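Local coordinates for transglutaminase-like domain-containing protein (Streptococcus suis, PDB 4XZ7) that probably catalyses transglutaminase-type acyl transfer and is a virulence factor with antiphagocytic properties, this chain being the N-terminal part that carries the transglutaminase-like domain, at residues 128-131 / 132-136; 184-187 / 188-192. One frame throughout, in Å; residues are numbered along the deposited sequence.

Interaction 1 (128-131 / 132-136)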
# COMPACT_ATOMS: atom_id res chain seq x y z
N ILE B 128 3.80 9.42 -34.20
CA ILE B 128 4.50 8.41 -33.44
C ILE B 128 3.45 7.58 -32.73
O ILE B 128 2.42 8.12 -32.28
CB ILE B 128 5.48 9.01 -32.41
CG1 ILE B 128 4.75 9.99 -31.49
CG2 ILE B 128 6.61 9.72 -33.14
CD1 ILE B 128 5.51 10.41 -30.23
N GLU B 129 3.70 6.28 -32.67
CA GLU B 129 2.89 5.38 -31.85
C GLU B 129 3.69 4.14 -31.47
O GLU B 129 4.73 3.85 -32.07
CB GLU B 129 1.61 4.98 -32.59
CG GLU B 129 1.78 4.73 -34.08
CD GLU B 129 0.59 4.02 -34.70
OE1 GLU B 129 0.78 2.88 -35.17
OE2 GLU B 129 -0.53 4.60 -34.71
N LEU B 130 3.23 3.42 -30.46
CA LEU B 130 3.76 2.08 -30.19
C LEU B 130 2.69 1.07 -30.61
O LEU B 130 1.56 1.13 -30.11
CB LEU B 130 4.11 1.91 -28.71
CG LEU B 130 5.18 2.88 -28.20
CD1 LEU B 130 5.40 2.69 -26.70
CD2 LEU B 130 6.49 2.68 -28.97
N ASP B 131 3.02 0.17 -31.54
CA ASP B 131 1.97 -0.66 -32.12
C ASP B 131 1.57 -1.82 -31.22
O ASP B 131 2.17 -2.06 -30.17
CB ASP B 131 2.38 -1.16 -33.53
CG ASP B 131 3.62 -2.03 -33.53
OD1 ASP B 131 4.07 -2.47 -32.44
OD2 ASP B 131 4.13 -2.28 -34.65
N SER B 132 0.51 -2.53 -31.61
CA SER B 132 -0.05 -3.59 -30.80
C SER B 132 0.94 -4.75 -30.61
O SER B 132 0.89 -5.45 -29.60
CB SER B 132 -1.34 -4.10 -31.44
OG SER B 132 -1.09 -4.47 -32.79
N ASN B 133 1.85 -4.96 -31.57
CA ASN B 133 2.85 -6.04 -31.44
C ASN B 133 3.82 -5.75 -30.29
O ASN B 133 4.12 -6.63 -29.46
CB ASN B 133 3.65 -6.24 -32.73
CG ASN B 133 2.81 -6.85 -33.87
OD1 ASN B 133 1.78 -7.48 -33.64
ND2 ASN B 133 3.26 -6.64 -35.12
N LYS B 134 4.31 -4.51 -30.25
CA LYS B 134 5.25 -4.12 -29.21
C LYS B 134 4.56 -4.14 -27.86
O LYS B 134 5.14 -4.56 -26.86
CB LYS B 134 5.87 -2.73 -29.48
CG LYS B 134 6.86 -2.36 -28.36
CD LYS B 134 7.69 -1.12 -28.60
CE LYS B 134 8.71 -0.97 -27.46
NZ LYS B 134 9.44 0.35 -27.34
N ARG B 135 3.32 -3.68 -27.81
CA ARG B 135 2.58 -3.68 -26.54
C ARG B 135 2.29 -5.12 -26.08
O ARG B 135 2.28 -5.41 -24.89
CB ARG B 135 1.29 -2.88 -26.68
CG ARG B 135 1.58 -1.40 -26.87
CD ARG B 135 0.32 -0.58 -27.17
NE ARG B 135 0.65 0.84 -27.28
CZ ARG B 135 0.87 1.64 -26.24
NH1 ARG B 135 0.80 1.18 -25.00
NH2 ARG B 135 1.18 2.91 -26.45
N GLN B 136 2.07 -6.02 -27.02
CA GLN B 136 1.87 -7.42 -26.69
C GLN B 136 3.15 -7.99 -26.07
O GLN B 136 3.09 -8.73 -25.08
CB GLN B 136 1.45 -8.21 -27.92
CG GLN B 136 0.85 -9.57 -27.62
CD GLN B 136 -0.52 -9.47 -26.97
OE1 GLN B 136 -1.52 -9.19 -27.65
NE2 GLN B 136 -0.58 -9.72 -25.67
O HOH W 1 5.25 -4.37 -35.30
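Asp131 caps the first turn of helix 132-140: its OD1 accepts the backbone N-H of Lys134 at 3.0 Å, met nearly along the carboxylate's C-O axis and close to straight at 162°. With CG set between backbone N and carbonyl carbon (chi1 62°), the carboxylate folds back over the helix start, where OD1 also lies 3.5 Å from Lys134 CB. This is an Asp N-cap, and its negative charge at the helix N-terminus should be favourable. The other oxygen, OD2, accepts a hydrogen bond from a water that in turn accepts from Asn133 ND2 at 3.0 Å, so both carboxylate oxygens are engaged. One residue back, Leu130 O receives Arg135 NE at 3.0 Å; the donor stands above the carbonyl plane, and the bond bends to 148°. Arg135 reaches it with its chain extended from CG to NE, and Leu130 CD1 lies over one face of the guanidinium. Leu130 CD2 meets Lys134 CD at 4.0 Å, the two side chains crossing obliquely. Behind these, the first helical backbone bond runs from Arg135 N to Asp131 O at 3.1 Å. The far end of Arg135 is fixed by the backbone oxygens of Thr145 and Ala146 and by Asn148 OD1, which also accepts from Leu130 N. Asn148 OD1 thus joins the loop and the helix. The turn leads from the loop after strand 121-124 into helix 132-140; Leu130 and Arg135 pack on His161 of strand 157-167, while Asn133 touches Tyr361 of the second subunit.

Interaction 2 (184-187 / 188-192)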
# COMPACT_ATOMS: atom_id res chain seq x y z
N ILE B 184 -3.16 7.69 7.76
CA ILE B 184 -2.04 7.73 8.69
C ILE B 184 -1.27 9.03 8.52
O ILE B 184 -1.64 9.87 7.70
CB ILE B 184 -1.10 6.53 8.53
CG1 ILE B 184 -0.57 6.43 7.09
CG2 ILE B 184 -1.79 5.26 8.96
CD1 ILE B 184 0.48 5.30 6.90
N ASN B 185 -0.20 9.19 9.30
CA ASN B 185 0.43 10.50 9.45
C ASN B 185 -0.64 11.53 9.77
O ASN B 185 -0.67 12.61 9.21
CB ASN B 185 1.19 10.90 8.17
CG ASN B 185 2.05 9.77 7.64
OD1 ASN B 185 2.89 9.22 8.36
ND2 ASN B 185 1.82 9.38 6.40
N VAL B 186 -1.57 11.15 10.65
CA VAL B 186 -2.67 12.02 11.00
C VAL B 186 -2.17 13.35 11.60
O VAL B 186 -1.25 13.36 12.43
CB VAL B 186 -3.61 11.33 12.00
CG1 VAL B 186 -4.65 12.33 12.54
CG2 VAL B 186 -4.28 10.13 11.35
N THR B 187 -2.74 14.46 11.15
CA THR B 187 -2.39 15.78 11.68
C THR B 187 -3.27 16.12 12.89
O THR B 187 -4.37 15.57 13.04
CB THR B 187 -2.54 16.87 10.60
OG1 THR B 187 -3.91 17.01 10.23
CG2 THR B 187 -1.74 16.50 9.33
N LYS B 188 -2.81 17.03 13.74
CA LYS B 188 -3.68 17.48 14.84
C LYS B 188 -4.98 18.07 14.27
O LYS B 188 -6.05 17.93 14.87
CB LYS B 188 -2.99 18.49 15.76
CG LYS B 188 -2.59 19.82 15.13
CD LYS B 188 -2.20 20.82 16.23
CE LYS B 188 -1.51 22.07 15.67
NZ LYS B 188 -0.04 21.86 15.49
N GLU B 189 -4.88 18.70 13.10
CA GLU B 189 -6.06 19.27 12.46
C GLU B 189 -7.04 18.17 12.07
O GLU B 189 -8.25 18.30 12.28
CB GLU B 189 -5.67 20.09 11.23
CG GLU B 189 -5.05 21.45 11.55
CD GLU B 189 -3.57 21.37 11.86
OE1 GLU B 189 -2.93 20.36 11.47
OE2 GLU B 189 -3.04 22.31 12.49
N ARG B 190 -6.52 17.10 11.49
CA ARG B 190 -7.36 15.97 11.11
C ARG B 190 -8.07 15.42 12.33
O ARG B 190 -9.27 15.12 12.27
CB ARG B 190 -6.52 14.89 10.44
CG ARG B 190 -7.31 13.70 10.02
CD ARG B 190 -7.96 13.94 8.68
NE ARG B 190 -8.66 12.76 8.21
CZ ARG B 190 -8.07 11.74 7.58
NH1 ARG B 190 -6.76 11.76 7.38
NH2 ARG B 190 -8.78 10.70 7.17
N PHE B 191 -7.34 15.31 13.44
CA PHE B 191 -7.88 14.70 14.65
C PHE B 191 -8.98 15.58 15.26
O PHE B 191 -10.04 15.07 15.67
CB PHE B 191 -6.77 14.46 15.68
CG PHE B 191 -7.24 13.72 16.91
CD1 PHE B 191 -7.26 12.34 16.94
CD2 PHE B 191 -7.67 14.42 18.04
CE1 PHE B 191 -7.69 11.65 18.07
CE2 PHE B 191 -8.11 13.74 19.17
CZ PHE B 191 -8.12 12.35 19.18
N ILE B 192 -8.73 16.88 15.31
CA ILE B 192 -9.74 17.82 15.78
C ILE B 192 -10.98 17.81 14.87
O ILE B 192 -12.11 17.86 15.37
CB ILE B 192 -9.16 19.24 15.87
CG1 ILE B 192 -8.06 19.27 16.93
CG2 ILE B 192 -10.25 20.24 16.21
CD1 ILE B 192 -7.12 20.45 16.81
O HOH W 2 -4.40 13.66 8.50
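Thr187 and Arg190 form the tight part of this helix start. Thr187 OG1 accepts Arg190 N at 2.9 Å with an N-H...O angle of 156°, the capping bond of a Thr N-cap, and also sits 3.4 Å from Arg190 CB. Chi1 of 66° turns the hydroxyl toward the first helical turn. Phe191 N follows with a 3.0 Å bond to Thr187 O. On the apolar side, Val186 CG1 lies against the aliphatic root of Arg190, 3.8 Å from CB, the two side chains crossing at about a right angle, and approaches Phe191 CB more loosely at 4.3 Å. Away from the cap the contact between the two segments is looser and runs through one water, which lies in the plane of the Arg190 guanidinium at its edge and accepts from both NH1 and Thr187 N, each at 3.2 Å. Bent at chi2 (83°), Arg190 swings its guanidinium back alongside the loop, where partners outside the segments hold it: Lys182 O, Asn183 OD1, Glu258 in a salt bridge and Phe254 in a cation-pi contact. Glu189 OE1 lies 3.6 Å from Thr187 CB and accepts from Asn110 ND2 of the second subunit, whose OD1 accepts from Lys188 N. The turn thus joins the loop after helix 170-181 to helix 188-205, with Phe191 packed on Leu253 and Phe376 and its ring meeting Phe107 of the second subunit.

In the fold
Both contacts are N-caps where a loop turns into a helix, one closed by a carboxylate, the other by a hydroxyl. Interaction 1 lies at the surface, its centre about 36 Å from the centre of the chain, on a helix beside the sheet that contains strand 157-167. Interaction 2 is partly buried, its centre about 13 Å from the centre of the chain, and opens helix 188-205. Their centres are 46 Å apart and they share no element, yet the second subunit touches both: by packing at 132-136, and through hydrogen bonds as well as rings at 184-192. In each, an arginine of the first turn ties the cap to more distant residues.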